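Putative hemin transport system, substrate-binding protein (Burkholderia cenocepacia J2315, PDB 5GIZ) binds heme in the periplasm and probably hands it to a membrane transporter, as the substrate-binding protein of a bacterial heme-uptake system. Local coordinates at residues Arg151-Leu156 / Glu197-Ala202; Val207-Glu212 / Ala221-Thr226. One frame throughout, in Å; residues are numbered along the deposited sequence.

Contact 1: Arg151-Leu156 / Glu197-Ala202; sequences RVLFVL and EALAAA. With SO4 (sulfate ion), chain D.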
loop_
_atom_site.group_PDB
_atom_site.type_symbol
_atom_site.label_atom_id
_atom_site.label_comp_id
_atom_site.label_asym_id
_atom_site.label_seq_id
_atom_site.Cartn_x
_atom_site.Cartn_y
_atom_site.Cartn_z
ATOM N N ARG A 151 -12.968 2.734 -16.614
ATOM C CA ARG A 151 -13.453 2.044 -15.419
ATOM C C ARG A 151 -12.539 0.897 -15.073
ATOM O O ARG A 151 -12.291 0.038 -15.900
ATOM C CB ARG A 151 -14.875 1.544 -15.635
ATOM C CG ARG A 151 -15.872 2.631 -16.045
ATOM C CD ARG A 151 -17.273 2.050 -16.222
ATOM N NE ARG A 151 -17.858 1.706 -14.941
ATOM C CZ ARG A 151 -18.462 2.538 -14.119
ATOM N NH1 ARG A 151 -18.535 3.842 -14.382
ATOM N NH2 ARG A 151 -18.913 2.080 -12.944
ATOM N N VAL A 152 -12.012 0.891 -13.854
ATOM C CA VAL A 152 -11.062 -0.121 -13.421
ATOM C C VAL A 152 -11.622 -0.845 -12.212
ATOM O O VAL A 152 -11.999 -0.198 -11.238
ATOM C CB VAL A 152 -9.712 0.520 -13.037
ATOM C CG1 VAL A 152 -8.743 -0.548 -12.539
ATOM C CG2 VAL A 152 -9.136 1.283 -14.233
ATOM N N LEU A 153 -11.632 -2.185 -12.264
ATOM C CA LEU A 153 -12.025 -3.066 -11.157
ATOM C C LEU A 153 -10.748 -3.532 -10.502
ATOM O O LEU A 153 -9.922 -4.105 -11.198
ATOM C CB LEU A 153 -12.710 -4.272 -11.747
ATOM C CG LEU A 153 -13.088 -5.357 -10.733
ATOM C CD1 LEU A 153 -14.168 -4.869 -9.813
ATOM C CD2 LEU A 153 -13.486 -6.642 -11.472
ATOM N N PHE A 154 -10.634 -3.323 -9.194
ATOM C CA PHE A 154 -9.557 -3.882 -8.393
ATOM C C PHE A 154 -9.985 -5.107 -7.622
ATOM O O PHE A 154 -10.860 -5.033 -6.798
ATOM C CB PHE A 154 -8.919 -2.862 -7.405
ATOM C CG PHE A 154 -7.774 -3.469 -6.635
ATOM C CD1 PHE A 154 -6.597 -3.716 -7.255
ATOM C CD2 PHE A 154 -7.933 -3.907 -5.337
ATOM C CE1 PHE A 154 -5.536 -4.338 -6.615
ATOM C CE2 PHE A 154 -6.858 -4.528 -4.695
ATOM C CZ PHE A 154 -5.703 -4.757 -5.335
ATOM N N VAL A 155 -9.358 -6.210 -7.952
ATOM C CA VAL A 155 -9.500 -7.469 -7.246
ATOM C C VAL A 155 -8.372 -7.613 -6.234
ATOM O O VAL A 155 -7.198 -7.696 -6.624
ATOM C CB VAL A 155 -9.391 -8.635 -8.232
ATOM C CG1 VAL A 155 -9.398 -9.981 -7.481
ATOM C CG2 VAL A 155 -10.537 -8.545 -9.257
ATOM N N LEU A 156 -8.755 -7.771 -4.963
ATOM C CA LEU A 156 -7.779 -8.076 -3.923
ATOM C C LEU A 156 -7.426 -9.562 -3.932
ATOM O O LEU A 156 -6.265 -9.934 -3.924
ATOM C CB LEU A 156 -8.340 -7.691 -2.554
ATOM C CG LEU A 156 -7.379 -7.914 -1.369
ATOM C CD1 LEU A 156 -6.074 -7.145 -1.576
ATOM C CD2 LEU A 156 -8.050 -7.529 -0.070
ATOM N N GLU A 197 -23.896 -9.934 -10.892
ATOM C CA GLU A 197 -24.747 -8.758 -11.109
ATOM C C GLU A 197 -24.008 -7.441 -10.903
ATOM O O GLU A 197 -24.068 -6.544 -11.759
ATOM C CB GLU A 197 -25.947 -8.831 -10.154
ATOM C CG GLU A 197 -26.761 -7.565 -9.936
ATOM C CD GLU A 197 -28.016 -7.851 -9.121
ATOM O OE1 GLU A 197 -27.943 -8.692 -8.193
ATOM O OE2 GLU A 197 -29.075 -7.248 -9.406
ATOM N N ALA A 198 -23.360 -7.308 -9.743
ATOM C CA ALA A 198 -22.555 -6.118 -9.445
ATOM C C ALA A 198 -21.501 -5.945 -10.532
ATOM O O ALA A 198 -21.214 -4.821 -10.936
ATOM C CB ALA A 198 -21.868 -6.241 -8.096
ATOM N N LEU A 199 -20.924 -7.064 -10.951
ATOM C CA LEU A 199 -19.848 -7.065 -11.969
ATOM C C LEU A 199 -20.373 -6.595 -13.333
ATOM O O LEU A 199 -19.780 -5.743 -13.961
ATOM C CB LEU A 199 -19.213 -8.455 -12.106
ATOM C CG LEU A 199 -18.148 -8.603 -13.214
ATOM C CD1 LEU A 199 -17.025 -7.565 -13.074
ATOM C CD2 LEU A 199 -17.598 -10.008 -13.185
ATOM N N ALA A 200 -21.511 -7.127 -13.779
ATOM C CA ALA A 200 -22.063 -6.700 -15.062
ATOM C C ALA A 200 -22.326 -5.180 -15.048
ATOM O O ALA A 200 -21.921 -4.448 -15.979
ATOM C CB ALA A 200 -23.345 -7.472 -15.374
ATOM N N ALA A 201 -22.926 -4.691 -13.971
ATOM C CA ALA A 201 -23.178 -3.243 -13.796
ATOM C C ALA A 201 -21.892 -2.411 -13.769
ATOM O O ALA A 201 -21.854 -1.273 -14.252
ATOM C CB ALA A 201 -23.935 -2.992 -12.516
ATOM N N ALA A 202 -20.865 -2.969 -13.135
ATOM C CA ALA A 202 -19.611 -2.247 -12.963
ATOM C C ALA A 202 -18.895 -2.060 -14.298
ATOM O O ALA A 202 -18.150 -1.072 -14.479
ATOM C CB ALA A 202 -18.714 -2.972 -11.982
HETATM S S SO4 D . -20.827 5.256 -11.780
HETATM O O1 SO4 D . -19.460 5.770 -12.002
HETATM O O2 SO4 D . -21.363 5.976 -10.622
HETATM O O3 SO4 D . -21.626 5.478 -13.001
HETATM O O4 SO4 D . -20.777 3.809 -11.486
#

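Contact 2: Val207-Glu212 / Ala221-Thr226; sequences VLISDE and AALLAT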
loop_
_atom_site.group_PDB
_atom_site.type_symbol
_atom_site.label_atom_id
_atom_site.label_comp_id
_atom_site.label_asym_id
_atom_site.label_seq_id
_atom_site.Cartn_x
_atom_site.Cartn_y
_atom_site.Cartn_z
ATOM N N VAL A 207 -9.170 -4.933 -15.600
ATOM C CA VAL A 207 -9.076 -5.549 -14.295
ATOM C C VAL A 207 -7.659 -5.361 -13.769
ATOM O O VAL A 207 -6.686 -5.766 -14.398
ATOM C CB VAL A 207 -9.383 -7.043 -14.356
ATOM C CG1 VAL A 207 -9.221 -7.663 -13.011
ATOM C CG2 VAL A 207 -10.771 -7.309 -14.940
ATOM N N LEU A 208 -7.569 -4.783 -12.580
ATOM C CA LEU A 208 -6.342 -4.531 -11.867
ATOM C C LEU A 208 -6.300 -5.512 -10.707
ATOM O O LEU A 208 -7.286 -5.730 -10.018
ATOM C CB LEU A 208 -6.355 -3.115 -11.310
ATOM C CG LEU A 208 -5.136 -2.627 -10.522
ATOM C CD1 LEU A 208 -3.893 -2.613 -11.421
ATOM C CD2 LEU A 208 -5.413 -1.236 -9.939
ATOM N N ILE A 209 -5.144 -6.091 -10.510
ATOM C CA ILE A 209 -4.944 -7.103 -9.463
ATOM C C ILE A 209 -3.507 -7.028 -8.989
ATOM O O ILE A 209 -2.587 -6.671 -9.744
ATOM C CB ILE A 209 -5.329 -8.501 -10.009
ATOM C CG1 ILE A 209 -5.387 -9.545 -8.898
ATOM C CG2 ILE A 209 -4.402 -8.937 -11.093
ATOM C CD1 ILE A 209 -5.989 -10.841 -9.390
ATOM N N SER A 210 -3.257 -7.384 -7.739
ATOM C CA SER A 210 -1.881 -7.474 -7.313
ATOM C C SER A 210 -1.213 -8.734 -7.903
ATOM O O SER A 210 -1.883 -9.707 -8.246
ATOM C CB SER A 210 -1.723 -7.458 -5.801
ATOM O OG SER A 210 -2.263 -8.646 -5.248
ATOM N N ASP A 211 0.115 -8.681 -7.947
ATOM C CA ASP A 211 0.895 -9.858 -8.333
ATOM C C ASP A 211 0.492 -11.044 -7.493
ATOM O O ASP A 211 0.300 -12.165 -8.048
ATOM C CB ASP A 211 2.400 -9.656 -8.146
ATOM C CG ASP A 211 2.964 -8.562 -9.017
ATOM O OD1 ASP A 211 2.200 -8.031 -9.851
ATOM O OD2 ASP A 211 4.173 -8.238 -8.848
ATOM N N GLU A 212 0.338 -10.822 -6.188
ATOM C CA GLU A 212 -0.023 -11.892 -5.269
ATOM C C GLU A 212 -1.400 -12.469 -5.562
ATOM O O GLU A 212 -1.596 -13.695 -5.576
ATOM C CB GLU A 212 0.026 -11.355 -3.821
ATOM C CG GLU A 212 1.425 -10.916 -3.376
ATOM C CD GLU A 212 1.837 -9.483 -3.690
ATOM O OE1 GLU A 212 1.282 -8.813 -4.577
ATOM O OE2 GLU A 212 2.798 -9.029 -3.048
ATOM N N ALA A 221 -5.229 -16.318 -17.460
ATOM C CA ALA A 221 -6.361 -17.068 -18.078
ATOM C C ALA A 221 -7.360 -17.477 -16.976
ATOM O O ALA A 221 -8.580 -17.331 -17.117
ATOM C CB ALA A 221 -5.843 -18.280 -18.814
ATOM N N ALA A 222 -6.829 -17.935 -15.853
ATOM C CA ALA A 222 -7.665 -18.264 -14.707
ATOM C C ALA A 222 -8.506 -17.103 -14.194
ATOM O O ALA A 222 -9.693 -17.224 -13.901
ATOM C CB ALA A 222 -6.798 -18.830 -13.589
ATOM N N LEU A 223 -7.870 -15.946 -14.094
ATOM C CA LEU A 223 -8.569 -14.767 -13.674
ATOM C C LEU A 223 -9.711 -14.442 -14.651
ATOM O O LEU A 223 -10.798 -14.034 -14.221
ATOM C CB LEU A 223 -7.597 -13.584 -13.655
ATOM C CG LEU A 223 -8.172 -12.222 -13.241
ATOM C CD1 LEU A 223 -8.739 -12.228 -11.836
ATOM C CD2 LEU A 223 -7.074 -11.174 -13.426
ATOM N N LEU A 224 -9.425 -14.498 -15.941
ATOM C CA LEU A 224 -10.408 -14.081 -16.972
ATOM C C LEU A 224 -11.548 -15.088 -17.114
ATOM O O LEU A 224 -12.634 -14.750 -17.593
ATOM C CB LEU A 224 -9.714 -13.824 -18.332
ATOM C CG LEU A 224 -8.856 -12.530 -18.362
ATOM C CD1 LEU A 224 -8.028 -12.449 -19.644
ATOM C CD2 LEU A 224 -9.721 -11.278 -18.242
ATOM N N ALA A 225 -11.308 -16.302 -16.652
ATOM C CA ALA A 225 -12.338 -17.340 -16.612
ATOM C C ALA A 225 -13.208 -17.309 -15.352
ATOM O O ALA A 225 -14.207 -18.032 -15.275
ATOM C CB ALA A 225 -11.672 -18.677 -16.730
ATOM N N THR A 226 -12.835 -16.511 -14.365
ATOM C CA THR A 226 -13.695 -16.232 -13.196
ATOM C C THR A 226 -15.133 -15.942 -13.692
ATOM O O THR A 226 -15.320 -15.185 -14.666
ATOM C CB THR A 226 -13.169 -15.018 -12.396
ATOM O OG1 THR A 226 -11.874 -15.318 -11.882
ATOM C CG2 THR A 226 -14.107 -14.657 -11.187
#

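Contact 1: Arg151-Leu156 / Glu197-Ala202
R151 and L153 of strand 151-156 face the last turn of helix 197-202, the backbones coming nearest at L153 and A202, whose CA atoms lie 7.8 Å apart. Two different kinds of contact bridge the gap. At the start of the strand, R151 NE donates to A202 O over 2.8 Å, a nearly straight bond with an N-H...O angle of 162°. The oxygen sits at the edge of the guanidinium, close to its plane, while NE approaches tilted from the plane of the A202 carbonyl. The arginine chain runs extended through CG and then bends at chi3 (72°), which turns NE toward the helix end. Its other two nitrogens hold a sulfate ion, probably from the crystallisation liquor: NH1 reaches sulfate O1 at 3.2 Å and NH2 reaches sulfate O4 at 2.9 Å. NH2 also bonds to A184 O, and together these partners fix the rotation of the guanidinium. The carbonyl at the C-terminal end of the helix and the sulfate anion would both be expected to favour the arginine's positive charge.

Two residues along, the contact is apolar. L153 CD2 meets L199 CD1 at 4.0 Å, the two side chains crossing at about a right angle.

M185 packs on both L153 and A202, F229 touches L199, and V165 of strand 162-166 lies against L153. In the C-terminal alpha/beta lobe of this two-lobed, helix-linked periplasmic binding protein, helix 196-202 thus packs against the start of strand 151-159, on the sheet face to which L153 points, and leads past P204 into parallel strand 206-210.

Contact 2: Val207-Glu212 / Ala221-Thr226
Apolar packing alone joins strand residues V207 and I209 to L223 of helix 220-225, with no hydrogen bond from one segment to the other. V207 and I209 are alternate residues whose side chains leave the same face of the strand, and both branches of L223 are used to meet them. I209 CD1 and L223 CD1 come together tip to tip at 3.9 Å; both chains start with CG1 or CG anti to the backbone N (chi1 -170° for I209, 179° for L223) and reach out from their backbones toward each other. V207 CG1 touches L223 CD2 at 4.1 Å, the two side chains sliding past one another in opposite directions. I209 CD1 also lies 4.2 Å from L223 CD2, so the one leucine spans both strand residues.

T226 bonds within its own segment, and S210 just beyond its own. In the turn at L223-T226, L223 O accepts twice from T226, from OG1 at 2.9 Å and from the backbone N at 3.2 Å, both from the same face of the carbonyl plane. T226 OG1 is bonded to H158 NE2 as well, tying this turn to a residue that contacts heme in a heme-bound structure of this protein. S210 is the N-cap of helix 211-217, its OG bonded to G213 N.

L214 and V217 of that helix close over L223, V240 of strand 240-243 borders it, and H158 of strand 151-159 packs alongside. Helix 220-225, between strands 206-210 and 240-243 in the chain, therefore lies on one face of the mixed sheet of the C-terminal alpha/beta lobe.

Both contacts set a short helix against the same mixed sheet, on adjacent parallel strands, 151-159 and 206-210, that probably share backbone hydrogen bonds from L153 O to L208 N and from L208 O to V155 N. In chain order contact 1 comes first, and its helix leads into the strand of contact 2. Their leucine contacts are buried, but contact 1 reaches outward through the partly exposed R151, which adds a polar bond and a sulfate, whereas contact 2 is wholly apolar between its segments. F229 touches L199 of the former and V207 of the latter. Contact 2 lies nearer the heme-contacting H158.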